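Local coordinates for leucyl-tRNA synthetase subunit alpha (Aquifex aeolicus, PDB 3O0A), which charges tRNA with leucine as part of a leucine-tRNA ligase and carries, in this fragment, the hydrolytic CP1 domain that probably clears mischarged tRNA, at residues K92-T95 / R96-T99; A144-Q147 / R148-E151. All coordinates share one frame; numbering follows the deposited sequence.

Contact 1: K92-T95 / R96-T99; sequences KMST and RERT
The carboxylate of Glu97 is met from above its plane by the backbone N-H of Ser94: Ser94 N lies 2.9 Å from Glu97 OE1, 37° out of the carboxylate plane, on an almost straight bond. A second flat group, the guanidinium of Arg98, takes a water in its plane at the edge; NH1 donates to this water, which in turn donates to Met93 O at 2.8 Å. Ser94 returns the favour to Glu97: its OG, placed between its own backbone N and carbonyl carbon (chi1 70°), accepts from Glu97 N at 3.0 Å. The two reciprocal bonds make a capping box. Serine suits the N-cap because its short hydroxyl reaches forward to a first-turn amide, and glutamate because its extended chain can fold back to the N-cap N-H. Met93 crosses Glu97 at about a right angle, Met93 SD 3.9 Å from Glu97 OE1, while Met93 CB rests on Arg98 CG at 3.5 Å. One residue on, Thr95 O is gripped from opposite faces of its carbonyl plane, by Thr99 OG1 at 2.7 Å and by Arg98 N at 3.2 Å. The cap thus starts the short helix 95-99 three residues after helix 80-91 ends. Arg98, buried, lies against Pro60 and Leu131, pairs with Glu61 and donates through NE to Asn128 O, so this surface turn is tied to the loops that follow strands 55-58 and 121-127.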
# COMPACT_ATOMS: atom_id res chain seq x y z
N LYS A 92 -15.85 -13.89 -8.72
CA LYS A 92 -17.27 -14.16 -8.65
C LYS A 92 -18.10 -13.10 -7.92
O LYS A 92 -19.32 -13.11 -8.03
CB LYS A 92 -17.50 -15.53 -8.01
CG LYS A 92 -16.94 -16.66 -8.84
CD LYS A 92 -17.41 -17.99 -8.35
CE LYS A 92 -16.56 -18.47 -7.21
NZ LYS A 92 -16.88 -19.89 -6.93
N MET A 93 -17.44 -12.21 -7.19
CA MET A 93 -18.12 -11.24 -6.33
C MET A 93 -18.37 -9.94 -7.06
O MET A 93 -17.46 -9.39 -7.73
CB MET A 93 -17.29 -10.95 -5.07
CG MET A 93 -16.98 -12.17 -4.20
SD MET A 93 -18.46 -12.69 -3.32
CE MET A 93 -18.97 -14.06 -4.36
N SER A 94 -19.57 -9.41 -6.87
CA SER A 94 -19.97 -8.10 -7.41
C SER A 94 -19.34 -6.94 -6.64
O SER A 94 -18.78 -7.14 -5.56
CB SER A 94 -21.49 -7.96 -7.32
OG SER A 94 -21.91 -7.83 -5.96
N THR A 95 -19.43 -5.73 -7.18
CA THR A 95 -18.94 -4.55 -6.48
C THR A 95 -19.61 -4.42 -5.10
O THR A 95 -18.91 -4.20 -4.10
CB THR A 95 -19.09 -3.27 -7.33
OG1 THR A 95 -18.30 -3.43 -8.52
CG2 THR A 95 -18.53 -2.08 -6.56
N ARG A 96 -20.92 -4.62 -5.06
CA ARG A 96 -21.67 -4.53 -3.80
C ARG A 96 -21.13 -5.56 -2.81
O ARG A 96 -20.82 -5.22 -1.67
CB ARG A 96 -23.16 -4.69 -4.01
CG ARG A 96 -23.97 -4.56 -2.72
CD ARG A 96 -25.44 -4.81 -2.94
NE ARG A 96 -25.70 -6.19 -3.32
CZ ARG A 96 -26.71 -6.58 -4.08
NH1 ARG A 96 -27.56 -5.69 -4.57
NH2 ARG A 96 -26.86 -7.86 -4.37
N GLU A 97 -20.97 -6.80 -3.27
CA GLU A 97 -20.50 -7.93 -2.43
C GLU A 97 -19.05 -7.80 -1.93
O GLU A 97 -18.66 -8.53 -1.01
CB GLU A 97 -20.65 -9.25 -3.19
CG GLU A 97 -22.10 -9.62 -3.43
CD GLU A 97 -22.31 -10.69 -4.49
OE1 GLU A 97 -21.36 -11.02 -5.23
OE2 GLU A 97 -23.45 -11.19 -4.58
N ARG A 98 -18.26 -6.94 -2.56
CA ARG A 98 -16.86 -6.74 -2.18
C ARG A 98 -16.64 -5.54 -1.27
O ARG A 98 -15.53 -5.36 -0.72
CB ARG A 98 -15.98 -6.61 -3.43
CG ARG A 98 -15.78 -7.95 -4.14
CD ARG A 98 -15.02 -7.80 -5.43
NE ARG A 98 -13.84 -6.95 -5.21
CZ ARG A 98 -12.87 -6.77 -6.09
NH1 ARG A 98 -12.90 -7.39 -7.26
NH2 ARG A 98 -11.86 -5.94 -5.78
N THR A 99 -17.66 -4.69 -1.18
CA THR A 99 -17.56 -3.40 -0.50
C THR A 99 -18.63 -3.21 0.58
O THR A 99 -18.53 -2.30 1.40
CB THR A 99 -17.67 -2.23 -1.50
OG1 THR A 99 -18.93 -2.31 -2.16
CG2 THR A 99 -16.55 -2.28 -2.54
O HOH W 1 -14.85 -9.03 -8.74

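Contact 2: A144-Q147 / R148-E151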
# COMPACT_ATOMS: atom_id res chain seq x y z
N ALA A 144 -4.53 4.62 10.49
CA ALA A 144 -4.76 5.76 11.39
C ALA A 144 -5.70 6.81 10.79
O ALA A 144 -6.38 7.53 11.53
CB ALA A 144 -3.44 6.40 11.80
N HIS A 145 -5.75 6.91 9.46
CA HIS A 145 -6.40 8.04 8.79
C HIS A 145 -7.35 7.67 7.65
O HIS A 145 -7.85 8.55 6.94
CB HIS A 145 -5.33 9.02 8.31
CG HIS A 145 -4.39 9.43 9.41
ND1 HIS A 145 -4.82 10.09 10.54
CD2 HIS A 145 -3.06 9.23 9.57
CE1 HIS A 145 -3.79 10.29 11.35
NE2 HIS A 145 -2.71 9.78 10.78
N ASP A 146 -7.58 6.37 7.47
CA ASP A 146 -8.51 5.88 6.46
C ASP A 146 -9.37 4.80 7.12
O ASP A 146 -8.85 3.78 7.59
CB ASP A 146 -7.74 5.35 5.24
CG ASP A 146 -8.65 4.93 4.07
OD1 ASP A 146 -9.52 4.06 4.25
OD2 ASP A 146 -8.44 5.43 2.94
N GLN A 147 -10.68 5.05 7.18
CA GLN A 147 -11.61 4.15 7.85
C GLN A 147 -11.65 2.74 7.26
O GLN A 147 -11.69 1.77 8.01
CB GLN A 147 -13.03 4.75 7.92
CG GLN A 147 -13.99 3.93 8.77
CD GLN A 147 -13.55 3.80 10.22
OE1 GLN A 147 -12.90 4.69 10.78
NE2 GLN A 147 -13.93 2.69 10.85
N ARG A 148 -11.64 2.65 5.93
CA ARG A 148 -11.60 1.34 5.25
C ARG A 148 -10.33 0.59 5.67
O ARG A 148 -10.38 -0.60 5.98
CB ARG A 148 -11.64 1.51 3.72
CG ARG A 148 -12.73 2.44 3.18
CD ARG A 148 -14.03 1.69 2.96
NE ARG A 148 -14.99 2.46 2.16
CZ ARG A 148 -15.99 3.19 2.65
NH1 ARG A 148 -16.18 3.26 3.96
NH2 ARG A 148 -16.81 3.84 1.83
N ASP A 149 -9.19 1.30 5.70
CA ASP A 149 -7.90 0.69 6.06
C ASP A 149 -7.85 0.33 7.55
O ASP A 149 -7.23 -0.66 7.94
CB ASP A 149 -6.74 1.64 5.73
CG ASP A 149 -6.58 1.92 4.24
OD1 ASP A 149 -7.00 1.10 3.38
OD2 ASP A 149 -6.00 2.97 3.91
N TRP A 150 -8.47 1.16 8.38
CA TRP A 150 -8.52 0.92 9.81
C TRP A 150 -9.22 -0.41 10.09
O TRP A 150 -8.73 -1.23 10.87
CB TRP A 150 -9.27 2.05 10.50
CG TRP A 150 -9.25 1.94 11.98
CD1 TRP A 150 -8.36 2.50 12.84
CD2 TRP A 150 -10.19 1.21 12.79
NE1 TRP A 150 -8.67 2.17 14.14
CE2 TRP A 150 -9.79 1.38 14.13
CE3 TRP A 150 -11.32 0.44 12.51
CZ2 TRP A 150 -10.49 0.81 15.21
CZ3 TRP A 150 -12.02 -0.14 13.58
CH2 TRP A 150 -11.60 0.05 14.91
N GLU A 151 -10.36 -0.61 9.44
CA GLU A 151 -11.18 -1.82 9.62
C GLU A 151 -10.45 -3.07 9.14
O GLU A 151 -10.52 -4.13 9.77
CB GLU A 151 -12.52 -1.66 8.91
CG GLU A 151 -13.43 -0.62 9.57
CD GLU A 151 -14.52 -0.10 8.65
OE1 GLU A 151 -14.49 -0.37 7.43
OE2 GLU A 151 -15.42 0.60 9.16
O HOH W 2 -8.72 2.62 1.68
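Gln147 and Glu151 cross at about a right angle, with the amide turned 82° from the carboxylate. Gln147 NE2 donates to Glu151 OE2 at 3.1 Å along a nearly straight line; the acceptor lies in the amide's own plane, whereas the N-H comes down on the carboxylate from above. Gln147 reaches this place because its chain leaves anti to the backbone N (chi1 -173°) and then bends at chi2, bringing the amide back over the first turn. Glutamine suits the spot since it can donate here while OE1 accepts from Ala176 N. With an alanine in place of Glu151, NE2 would probably lose its carboxylate acceptor, leaving the amide held mainly through OE1. Gln147 NE2 also lies 3.8 Å from Trp150 CE3, while the indole NE1 donates to Phe172 O.

Asp146 is the N-cap of helix 147-156, which follows strand 138-141: its OD1 accepts from Asp149 N at 3.1 Å, the amide approaching from above the carboxylate plane. Aspartate fits a helix start, where its charge probably interacts favourably with the positive end of the helix dipole and its short chain reaches a first-turn N-H. The backbone of the same residue opens the helix, Asp146 O accepting from Trp150 N at 2.8 Å.

The carboxylates of Asp146 and Asp149 are stacked, their planes 24° apart, with OD2 of Asp146 3.6 Å from OD2 of Asp149. Two like charges so close are probably eased by their donors: a water gives a hydrogen to Asp149 OD1 and, weakly, to Asp146 OD1. Asp149, buried, also accepts from Tyr129 OH through OD1 and from Val142 N through OD2, which fastens the helix to the end of the neighbouring strand.

In the fold
Both contacts are helix starts on the surface, yet contact 2 lies nearer the middle of the chain, its centre about 12 Å from the centre of the chain, against about 21 Å for contact 1. They hold different elements: contact 1 opens the short helix 95-99, contact 2 the longer helix 147-156. Their centres are about 20 Å apart and their nearest atoms about 6 Å, without touching. The chemistry differs accordingly. Contact 1 caps with a neutral hydroxyl in a reciprocal box and sends a single buried arginine inward; contact 2 caps with a carboxylate, brings a second acid beside it, and spreads its outside bonds over several side chains. The loop after strand 121-127 neighbours both, through Asn128 and Leu131 in one and Tyr129 in the other.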